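Local coordinates for protein aerobactin synthase IucA (Klebsiella pneumoniae subsp. pneumoniae, PDB 5JM8) that probably joins citrate to N6-acetyl-N6-hydroxylysine at the expense of ATP, an NRPS-independent ligation on the path to the siderophore aerobactin, at residues A[56-64]-A[496-506]; A[149-157]-A[542-550]. One frame throughout, in Å; residues are numbered along the deposited sequence.

Contact 1: A[56-64]-A[496-506]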
loop_
_atom_site.group_PDB
_atom_site.type_symbol
_atom_site.label_atom_id
_atom_site.label_comp_id
_atom_site.label_asym_id
_atom_site.label_seq_id
_atom_site.Cartn_x
_atom_site.Cartn_y
_atom_site.Cartn_z
ATOM N N TYR A 56 -19.641 5.972 -38.186
ATOM C CA TYR A 56 -20.412 4.906 -37.554
ATOM C C TYR A 56 -21.874 5.296 -37.398
ATOM O O TYR A 56 -22.192 6.301 -36.762
ATOM C CB TYR A 56 -19.827 4.553 -36.188
ATOM C CG TYR A 56 -20.627 3.512 -35.437
ATOM C CD1 TYR A 56 -20.611 2.181 -35.831
ATOM C CD2 TYR A 56 -21.395 3.858 -34.332
ATOM C CE1 TYR A 56 -21.338 1.226 -35.148
ATOM C CE2 TYR A 56 -22.125 2.906 -33.642
ATOM C CZ TYR A 56 -22.092 1.594 -34.054
ATOM O OH TYR A 56 -22.817 0.644 -33.377
ATOM N N PHE A 57 -22.758 4.492 -37.983
ATOM C CA PHE A 57 -24.192 4.693 -37.840
ATOM C C PHE A 57 -24.743 3.780 -36.751
ATOM O O PHE A 57 -24.531 2.569 -36.775
ATOM C CB PHE A 57 -24.915 4.434 -39.160
ATOM C CG PHE A 57 -26.390 4.693 -39.096
ATOM C CD1 PHE A 57 -26.890 5.974 -39.267
ATOM C CD2 PHE A 57 -27.278 3.660 -38.849
ATOM C CE1 PHE A 57 -28.249 6.218 -39.199
ATOM C CE2 PHE A 57 -28.638 3.899 -38.783
ATOM C CZ PHE A 57 -29.123 5.180 -38.958
ATOM N N SER A 58 -25.456 4.383 -35.806
ATOM C CA SER A 58 -25.980 3.682 -34.643
ATOM C C SER A 58 -27.503 3.626 -34.658
ATOM O O SER A 58 -28.158 4.655 -34.839
ATOM C CB SER A 58 -25.511 4.368 -33.362
ATOM O OG SER A 58 -26.262 3.928 -32.245
ATOM N N PRO A 59 -28.076 2.427 -34.463
ATOM C CA PRO A 59 -29.536 2.347 -34.331
ATOM C C PRO A 59 -30.040 2.884 -32.998
ATOM O O PRO A 59 -31.245 2.869 -32.750
ATOM C CB PRO A 59 -29.819 0.849 -34.452
ATOM C CG PRO A 59 -28.562 0.187 -34.039
ATOM C CD PRO A 59 -27.454 1.090 -34.479
ATOM N N THR A 60 -29.121 3.345 -32.155
ATOM C CA THR A 60 -29.474 4.011 -30.909
ATOM C C THR A 60 -28.960 5.447 -30.930
ATOM O O THR A 60 -28.826 6.085 -29.889
ATOM C CB THR A 60 -28.903 3.266 -29.688
ATOM O OG1 THR A 60 -27.507 3.010 -29.888
ATOM C CG2 THR A 60 -29.631 1.949 -29.486
ATOM N N GLN A 61 -28.678 5.940 -32.133
ATOM C CA GLN A 61 -28.279 7.330 -32.358
ATOM C C GLN A 61 -26.952 7.720 -31.694
ATOM O O GLN A 61 -26.651 8.907 -31.562
ATOM C CB GLN A 61 -29.383 8.279 -31.883
ATOM C CG GLN A 61 -30.687 8.159 -32.664
ATOM C CD GLN A 61 -31.677 7.182 -32.050
ATOM O OE1 GLN A 61 -31.844 7.121 -30.832
ATOM N NE2 GLN A 61 -32.354 6.422 -32.903
ATOM N N HIS A 62 -26.163 6.734 -31.275
ATOM C CA HIS A 62 -24.788 6.996 -30.857
ATOM C C HIS A 62 -23.895 7.089 -32.096
ATOM O O HIS A 62 -22.963 6.301 -32.259
ATOM C CB HIS A 62 -24.265 5.903 -29.916
ATOM C CG HIS A 62 -24.929 5.880 -28.572
ATOM N ND1 HIS A 62 -26.087 5.172 -28.325
ATOM C CD2 HIS A 62 -24.588 6.463 -27.398
ATOM C CE1 HIS A 62 -26.433 5.327 -27.059
ATOM N NE2 HIS A 62 -25.542 6.106 -26.475
ATOM N N HIS A 63 -24.187 8.049 -32.969
ATOM C CA HIS A 63 -23.467 8.186 -34.232
ATOM C C HIS A 63 -22.077 8.780 -34.049
ATOM O O HIS A 63 -21.814 9.489 -33.077
ATOM C CB HIS A 63 -24.250 9.066 -35.211
ATOM C CG HIS A 63 -25.648 8.600 -35.462
ATOM N ND1 HIS A 63 -25.935 7.399 -36.072
ATOM C CD2 HIS A 63 -26.841 9.181 -35.195
ATOM C CE1 HIS A 63 -27.244 7.254 -36.162
ATOM N NE2 HIS A 63 -27.818 8.323 -35.638
ATOM N N ARG A 64 -21.200 8.488 -35.005
ATOM C CA ARG A 64 -19.894 9.124 -35.087
ATOM C C ARG A 64 -19.756 9.783 -36.457
ATOM O O ARG A 64 -19.699 9.099 -37.481
ATOM C CB ARG A 64 -18.768 8.109 -34.858
ATOM C CG ARG A 64 -17.372 8.732 -34.830
ATOM C CD ARG A 64 -16.277 7.728 -34.472
ATOM N NE ARG A 64 -16.100 6.697 -35.498
ATOM C CZ ARG A 64 -16.584 5.458 -35.427
ATOM N NH1 ARG A 64 -16.360 4.610 -36.423
ATOM N NH2 ARG A 64 -17.287 5.055 -34.373
ATOM N N ALA A 496 -23.823 0.276 -27.524
ATOM C CA ALA A 496 -23.363 1.206 -28.552
ATOM C C ALA A 496 -21.849 1.373 -28.531
ATOM O O ALA A 496 -21.209 1.407 -29.580
ATOM C CB ALA A 496 -24.034 2.557 -28.376
ATOM N N ALA A 497 -21.286 1.488 -27.333
ATOM C CA ALA A 497 -19.841 1.599 -27.172
ATOM C C ALA A 497 -19.139 0.386 -27.771
ATOM O O ALA A 497 -18.137 0.515 -28.467
ATOM C CB ALA A 497 -19.485 1.744 -25.707
ATOM N N LEU A 498 -19.682 -0.792 -27.494
ATOM C CA LEU A 498 -19.109 -2.037 -27.984
ATOM C C LEU A 498 -19.344 -2.192 -29.480
ATOM O O LEU A 498 -18.511 -2.750 -30.195
ATOM C CB LEU A 498 -19.702 -3.221 -27.222
ATOM C CG LEU A 498 -19.414 -3.195 -25.720
ATOM C CD1 LEU A 498 -20.352 -4.122 -24.973
ATOM C CD2 LEU A 498 -17.961 -3.557 -25.448
ATOM N N GLY A 499 -20.486 -1.700 -29.948
ATOM C CA GLY A 499 -20.785 -1.698 -31.366
ATOM C C GLY A 499 -19.856 -0.780 -32.132
ATOM O O GLY A 499 -19.383 -1.124 -33.215
ATOM N N ALA A 500 -19.590 0.390 -31.561
ATOM C CA ALA A 500 -18.738 1.379 -32.207
ATOM C C ALA A 500 -17.303 0.879 -32.328
ATOM O O ALA A 500 -16.579 1.266 -33.243
ATOM C CB ALA A 500 -18.779 2.680 -31.438
ATOM N N ALA A 501 -16.905 0.010 -31.403
ATOM C CA ALA A 501 -15.559 -0.556 -31.403
ATOM C C ALA A 501 -15.464 -1.774 -32.319
ATOM O O ALA A 501 -14.380 -2.316 -32.534
ATOM C CB ALA A 501 -15.148 -0.932 -29.988
ATOM N N GLY A 502 -16.601 -2.208 -32.849
ATOM C CA GLY A 502 -16.624 -3.315 -33.787
ATOM C C GLY A 502 -16.432 -4.675 -33.138
ATOM O O GLY A 502 -15.952 -5.610 -33.778
ATOM N N LEU A 503 -16.809 -4.789 -31.866
ATOM C CA LEU A 503 -16.741 -6.062 -31.156
ATOM C C LEU A 503 -17.935 -6.942 -31.516
ATOM O O LEU A 503 -17.815 -8.164 -31.606
ATOM C CB LEU A 503 -16.685 -5.827 -29.645
ATOM C CG LEU A 503 -15.453 -5.066 -29.143
ATOM C CD1 LEU A 503 -15.540 -4.793 -27.653
ATOM C CD2 LEU A 503 -14.181 -5.829 -29.466
ATOM N N ASP A 504 -19.085 -6.305 -31.719
ATOM C CA ASP A 504 -20.286 -6.979 -32.204
ATOM C C ASP A 504 -21.331 -5.908 -32.491
ATOM O O ASP A 504 -21.287 -4.833 -31.904
ATOM C CB ASP A 504 -20.812 -7.996 -31.185
ATOM C CG ASP A 504 -21.836 -8.953 -31.781
ATOM O OD1 ASP A 504 -22.024 -8.948 -33.017
ATOM O OD2 ASP A 504 -22.444 -9.723 -31.009
ATOM N N SER A 505 -22.265 -6.192 -33.393
ATOM C CA SER A 505 -23.287 -5.213 -33.762
ATOM C C SER A 505 -24.167 -4.866 -32.559
ATOM O O SER A 505 -24.341 -5.687 -31.663
ATOM C CB SER A 505 -24.146 -5.747 -34.912
ATOM O OG SER A 505 -24.728 -6.992 -34.576
ATOM N N GLU A 506 -24.701 -3.647 -32.531
ATOM C CA GLU A 506 -25.644 -3.266 -31.483
ATOM C C GLU A 506 -26.855 -4.182 -31.537
ATOM O O GLU A 506 -27.381 -4.594 -30.504
ATOM C CB GLU A 506 -26.088 -1.809 -31.630
ATOM C CG GLU A 506 -24.957 -0.802 -31.544
ATOM C CD GLU A 506 -25.443 0.633 -31.418
ATOM O OE1 GLU A 506 -26.467 0.862 -30.740
ATOM O OE2 GLU A 506 -24.799 1.530 -32.000
#
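Tyr56 and Ala500 lie across from each other with CA atoms 6.6 Å apart, where the hairpin loop between strands 49-54 and 64-72 meets the end of helix 475-500. Beyond that end a Schellman motif at Gly502 turns the chain, and Ser505 N-caps the next helix, 506-521. Glu506, in the first turn of that helix, reaches back into the loop, and its carboxylate is gripped by three hydroxyl donors. Tyr56 OH donates a hydrogen bond to the anti lone pair of Glu506 OE2 at 2.6 Å, ring and carboxylate planes only 24° apart. Ser58 OG donates to the same OE2 from the syn side at 2.8 Å, slightly out of the carboxylate plane. Thr60 OG1 takes the syn lone pair of Glu506 OE1 at 2.5 Å; a chi1 of 50° sets this hydroxyl between the backbone N and the carbonyl carbon, aimed at the acid. The loop prepares its own donors: Thr60 N bonds Ser58 OG in an ST turn, and His62 ND1 donates to Thr60 OG1. Small helix residues let the aromatic rings close in. Ala500 CA sits over the middle of the Tyr56 ring, 3.8 Å from its centroid, while the hydroxyl end of Tyr56 lies against the side-chain-less Gly499. Ala496 CB covers one face of the His62 imidazole, 3.6 Å from the ring centroid. With no cation touching the buried carboxylate within the contact, the three hydrogen bonds, and the amino end of the helix it sits on, probably favour Glu506 as the anion; the bonds also fix the rotation of its head group.

Contact 2: A[149-157]-A[542-550]. With ATP (adenosine-5'-triphosphate), chain I.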
loop_
_atom_site.group_PDB
_atom_site.type_symbol
_atom_site.label_atom_id
_atom_site.label_comp_id
_atom_site.label_asym_id
_atom_site.label_seq_id
_atom_site.Cartn_x
_atom_site.Cartn_y
_atom_site.Cartn_z
ATOM N N HIS A 149 -22.929 14.465 -20.796
ATOM C CA HIS A 149 -24.121 13.774 -21.282
ATOM C C HIS A 149 -24.076 13.632 -22.800
ATOM O O HIS A 149 -23.976 14.622 -23.524
ATOM C CB HIS A 149 -25.383 14.521 -20.860
ATOM C CG HIS A 149 -26.616 13.674 -20.862
ATOM N ND1 HIS A 149 -27.033 12.967 -21.968
ATOM C CD2 HIS A 149 -27.524 13.421 -19.890
ATOM C CE1 HIS A 149 -28.143 12.312 -21.678
ATOM N NE2 HIS A 149 -28.462 12.570 -20.422
ATOM N N ALA A 150 -24.156 12.394 -23.276
ATOM C CA ALA A 150 -23.930 12.101 -24.686
ATOM C C ALA A 150 -25.069 12.600 -25.566
ATOM O O ALA A 150 -24.888 12.790 -26.769
ATOM C CB ALA A 150 -23.733 10.604 -24.881
ATOM N N PHE A 151 -26.240 12.800 -24.966
ATOM C CA PHE A 151 -27.416 13.276 -25.693
ATOM C C PHE A 151 -27.971 14.555 -25.073
ATOM O O PHE A 151 -29.178 14.705 -24.890
ATOM C CB PHE A 151 -28.490 12.183 -25.740
ATOM C CG PHE A 151 -28.197 11.105 -26.739
ATOM C CD1 PHE A 151 -27.239 10.142 -26.474
ATOM C CD2 PHE A 151 -28.867 11.059 -27.946
ATOM C CE1 PHE A 151 -26.961 9.149 -27.391
ATOM C CE2 PHE A 151 -28.592 10.070 -28.868
ATOM C CZ PHE A 151 -27.636 9.116 -28.591
ATOM N N HIS A 152 -27.061 15.466 -24.745
ATOM C CA HIS A 152 -27.413 16.823 -24.349
ATOM C C HIS A 152 -26.669 17.775 -25.283
ATOM O O HIS A 152 -25.542 17.487 -25.679
ATOM C CB HIS A 152 -27.045 17.086 -22.886
ATOM C CG HIS A 152 -27.711 18.294 -22.305
ATOM N ND1 HIS A 152 -27.171 19.559 -22.397
ATOM C CD2 HIS A 152 -28.876 18.432 -21.629
ATOM C CE1 HIS A 152 -27.974 20.423 -21.802
ATOM N NE2 HIS A 152 -29.016 19.765 -21.328
ATOM N N PRO A 153 -27.301 18.897 -25.665
ATOM C CA PRO A 153 -26.610 19.830 -26.564
ATOM C C PRO A 153 -25.478 20.606 -25.892
ATOM O O PRO A 153 -24.471 20.901 -26.535
ATOM C CB PRO A 153 -27.728 20.780 -27.005
ATOM C CG PRO A 153 -28.740 20.705 -25.917
ATOM C CD PRO A 153 -28.700 19.297 -25.429
ATOM N N ALA A 154 -25.658 20.936 -24.617
ATOM C CA ALA A 154 -24.659 21.675 -23.854
ATOM C C ALA A 154 -24.375 20.991 -22.517
ATOM O O ALA A 154 -24.714 21.523 -21.461
ATOM C CB ALA A 154 -25.125 23.101 -23.628
ATOM N N PRO A 155 -23.745 19.807 -22.561
ATOM C CA PRO A 155 -23.469 19.021 -21.351
ATOM C C PRO A 155 -22.442 19.657 -20.413
ATOM O O PRO A 155 -22.357 19.246 -19.255
ATOM C CB PRO A 155 -22.935 17.700 -21.910
ATOM C CG PRO A 155 -22.387 18.043 -23.246
ATOM C CD PRO A 155 -23.260 19.132 -23.778
ATOM N N LYS A 156 -21.682 20.636 -20.900
ATOM C CA LYS A 156 -20.637 21.275 -20.100
ATOM C C LYS A 156 -20.866 22.775 -19.943
ATOM O O LYS A 156 -19.925 23.564 -19.997
ATOM C CB LYS A 156 -19.259 21.027 -20.725
ATOM C CG LYS A 156 -18.864 19.558 -20.796
ATOM C CD LYS A 156 -18.713 18.951 -19.407
ATOM C CE LYS A 156 -18.244 17.510 -19.475
ATOM N NZ LYS A 156 -18.188 16.876 -18.132
ATOM N N SER A 157 -22.123 23.162 -19.766
ATOM C CA SER A 157 -22.448 24.520 -19.355
ATOM C C SER A 157 -22.202 24.626 -17.850
ATOM O O SER A 157 -22.709 23.811 -17.081
ATOM C CB SER A 157 -23.897 24.866 -19.720
ATOM O OG SER A 157 -24.358 26.000 -19.005
ATOM N N LYS A 542 -38.642 11.871 -22.718
ATOM C CA LYS A 542 -38.379 13.309 -22.680
ATOM C C LYS A 542 -36.993 13.636 -23.241
ATOM O O LYS A 542 -35.984 13.093 -22.785
ATOM C CB LYS A 542 -38.509 13.824 -21.244
ATOM C CG LYS A 542 -38.292 15.321 -21.077
ATOM C CD LYS A 542 -38.350 15.711 -19.609
ATOM C CE LYS A 542 -37.909 17.147 -19.387
ATOM N NZ LYS A 542 -38.795 18.110 -20.087
ATOM N N GLY A 543 -36.959 14.528 -24.229
ATOM C CA GLY A 543 -35.719 14.925 -24.873
ATOM C C GLY A 543 -35.026 16.061 -24.147
ATOM O O GLY A 543 -35.661 16.813 -23.409
ATOM N N ASN A 544 -33.719 16.185 -24.362
ATOM C CA ASN A 544 -32.913 17.212 -23.709
ATOM C C ASN A 544 -32.677 18.439 -24.587
ATOM O O ASN A 544 -32.480 19.543 -24.080
ATOM C CB ASN A 544 -31.559 16.633 -23.292
ATOM C CG ASN A 544 -31.677 15.606 -22.187
ATOM O OD1 ASN A 544 -32.021 15.935 -21.053
ATOM N ND2 ASN A 544 -31.377 14.354 -22.510
ATOM N N PHE A 545 -32.697 18.245 -25.903
ATOM C CA PHE A 545 -32.337 19.305 -26.841
ATOM C C PHE A 545 -33.389 20.418 -26.870
ATOM O O PHE A 545 -33.047 21.596 -26.769
ATOM C CB PHE A 545 -32.135 18.719 -28.243
ATOM C CG PHE A 545 -31.751 19.738 -29.285
ATOM C CD1 PHE A 545 -32.718 20.543 -29.862
ATOM C CD2 PHE A 545 -30.437 19.875 -29.705
ATOM C CE1 PHE A 545 -32.385 21.476 -30.824
ATOM C CE2 PHE A 545 -30.098 20.806 -30.671
ATOM C CZ PHE A 545 -31.071 21.609 -31.226
ATOM N N PHE A 546 -34.662 20.052 -27.001
ATOM C CA PHE A 546 -35.730 21.048 -27.065
ATOM C C PHE A 546 -36.174 21.449 -25.663
ATOM O O PHE A 546 -36.824 22.477 -25.478
ATOM C CB PHE A 546 -36.911 20.521 -27.882
ATOM C CG PHE A 546 -36.595 20.339 -29.338
ATOM C CD1 PHE A 546 -36.467 21.435 -30.175
ATOM C CD2 PHE A 546 -36.411 19.073 -29.867
ATOM C CE1 PHE A 546 -36.166 21.272 -31.514
ATOM C CE2 PHE A 546 -36.112 18.903 -31.201
ATOM C CZ PHE A 546 -35.990 20.006 -32.027
ATOM N N CYS A 547 -35.807 20.638 -24.676
ATOM C CA CYS A 547 -36.043 20.984 -23.280
ATOM C C CYS A 547 -35.080 22.082 -22.847
ATOM O O CYS A 547 -35.435 22.973 -22.075
ATOM C CB CYS A 547 -35.880 19.758 -22.381
ATOM S SG CYS A 547 -36.158 20.078 -20.623
ATOM N N TYR A 548 -33.856 22.011 -23.358
ATOM C CA TYR A 548 -32.805 22.959 -23.008
ATOM C C TYR A 548 -33.003 24.282 -23.743
ATOM O O TYR A 548 -32.638 25.351 -23.248
ATOM C CB TYR A 548 -31.438 22.363 -23.344
ATOM C CG TYR A 548 -30.269 23.096 -22.739
ATOM C CD1 TYR A 548 -30.044 23.056 -21.377
ATOM C CD2 TYR A 548 -29.384 23.812 -23.530
ATOM C CE1 TYR A 548 -28.981 23.713 -20.812
ATOM C CE2 TYR A 548 -28.312 24.475 -22.973
ATOM C CZ TYR A 548 -28.115 24.418 -21.611
ATOM O OH TYR A 548 -27.051 25.069 -21.043
ATOM N N LEU A 549 -33.588 24.191 -24.930
ATOM C CA LEU A 549 -33.910 25.354 -25.744
ATOM C C LEU A 549 -35.045 26.161 -25.111
ATOM O O LEU A 549 -35.140 27.374 -25.307
ATOM C CB LEU A 549 -34.283 24.894 -27.154
ATOM C CG LEU A 549 -34.718 25.907 -28.211
ATOM C CD1 LEU A 549 -33.647 26.955 -28.471
ATOM C CD2 LEU A 549 -35.050 25.149 -29.484
ATOM N N ASN A 550 -35.896 25.472 -24.352
ATOM C CA ASN A 550 -36.976 26.105 -23.592
ATOM C C ASN A 550 -36.775 25.984 -22.081
ATOM O O ASN A 550 -37.257 25.033 -21.465
ATOM C CB ASN A 550 -38.324 25.482 -23.961
ATOM C CG ASN A 550 -38.720 25.750 -25.397
ATOM O OD1 ASN A 550 -38.350 26.771 -25.979
ATOM N ND2 ASN A 550 -39.489 24.833 -25.976
HETATM P PG ATP I . -25.388 12.745 -7.491
HETATM O O1G ATP I . -24.128 13.230 -6.819
HETATM O O2G ATP I . -25.218 11.432 -8.216
HETATM O O3G ATP I . -26.609 12.783 -6.604
HETATM P PB ATP I . -27.023 14.525 -9.107
HETATM O O1B ATP I . -26.690 15.917 -9.583
HETATM O O2B ATP I . -28.065 14.336 -8.028
HETATM O O3B ATP I . -25.635 13.795 -8.699
HETATM P PA ATP I . -28.504 14.050 -11.512
HETATM O O1A ATP I . -29.478 15.026 -10.902
HETATM O O2A ATP I . -29.014 12.772 -12.134
HETATM O O3A ATP I . -27.428 13.632 -10.389
HETATM O "O5'" ATP I . -27.595 14.784 -12.614
HETATM C "C5'" ATP I . -26.599 14.012 -13.275
HETATM C "C4'" ATP I . -25.394 14.855 -13.666
HETATM O "O4'" ATP I . -24.477 14.018 -14.374
HETATM C "C3'" ATP I . -25.744 16.022 -14.577
HETATM O "O3'" ATP I . -25.162 17.226 -14.061
HETATM C "C2'" ATP I . -25.166 15.671 -15.935
HETATM O "O2'" ATP I . -24.528 16.789 -16.549
HETATM C "C1'" ATP I . -24.152 14.575 -15.649
HETATM N N9 ATP I . -24.191 13.507 -16.673
HETATM C C8 ATP I . -23.142 13.158 -17.436
HETATM N N7 ATP I . -23.477 12.151 -18.281
HETATM C C5 ATP I . -24.767 11.846 -18.054
HETATM C C6 ATP I . -25.736 10.876 -18.601
HETATM N N6 ATP I . -25.349 10.027 -19.583
HETATM N N1 ATP I . -26.989 10.879 -18.092
HETATM C C2 ATP I . -27.361 11.729 -17.115
HETATM N N3 ATP I . -26.525 12.635 -16.575
HETATM C C4 ATP I . -25.238 12.744 -16.993
HETATM O O HOH W 1 -26.452 23.827 -18.371
#
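The adenine side of the ATP pocket is where this contact begins: the loop 149-157, which contributes His149 to the site, is backed by the short helix 545-549 and the residues leading into it. His149 lays one face of its imidazole against the six-membered ring of adenine, with CD2 3.2 Å from ATP N1. Its ND1 accepts Phe151 N in the ring plane, which holds the imidazole's rotation for the base. Behind it, Asn544 ND2 makes a weak hydrogen bond of 3.3 Å to Phe151 O, the amide reaching a backbone carbonyl that the loop leaves turned toward the helix. His152 packs edge-to-face on Tyr548, ring centroids 4.6 Å apart and planes at 73°, its CE1 and NE2 edge lying over the phenol. Both nitrogens of His152 are engaged: ND1 accepts Ala154 N, and NE2 is hydrogen-bonded to Asn287 OD1. With its CG anti to the backbone N (chi1 -166°), Tyr548 extends from the helix along the loop, so that Pro153 and Ala154 also meet its ring; Ala154 CB comes to 3.5 Å from Tyr548 CE2, a closeness that suits a lone methyl. Pro153, rigid and apolar, rests its CB 3.9 Å from Phe545 CD2. The Phe545 ring also pairs edge-to-face with Phe19 and Phe107, tying the short helix to helices 14-26 and 101-124. At the far end of the phenol, one water lies 3.0 Å from Tyr548 OH and makes a weaker hydrogen bond with Ser157 OG.

Contact 1 is partly buried, about 21 Å from the centre of the chain, and contact 2 is buried deeper, at about 13 Å. The difference shows in their chemistry: in 56-64 with 496-506 hydroxyls converge on one carboxylate, whereas 149-157 with 542-550 relies on aromatic rings, one proline and a single weak direct hydrogen bond. Both join an earlier part of the chain to the C-terminal region, and they touch one another. Phe151 of contact 2 meets the His62 ring edge-to-face, and Arg25 of helix 14-26 bonds Thr60 and Gln61 while making a cation-pi contact with Phe151. Only contact 2 includes a residue of the ATP pocket.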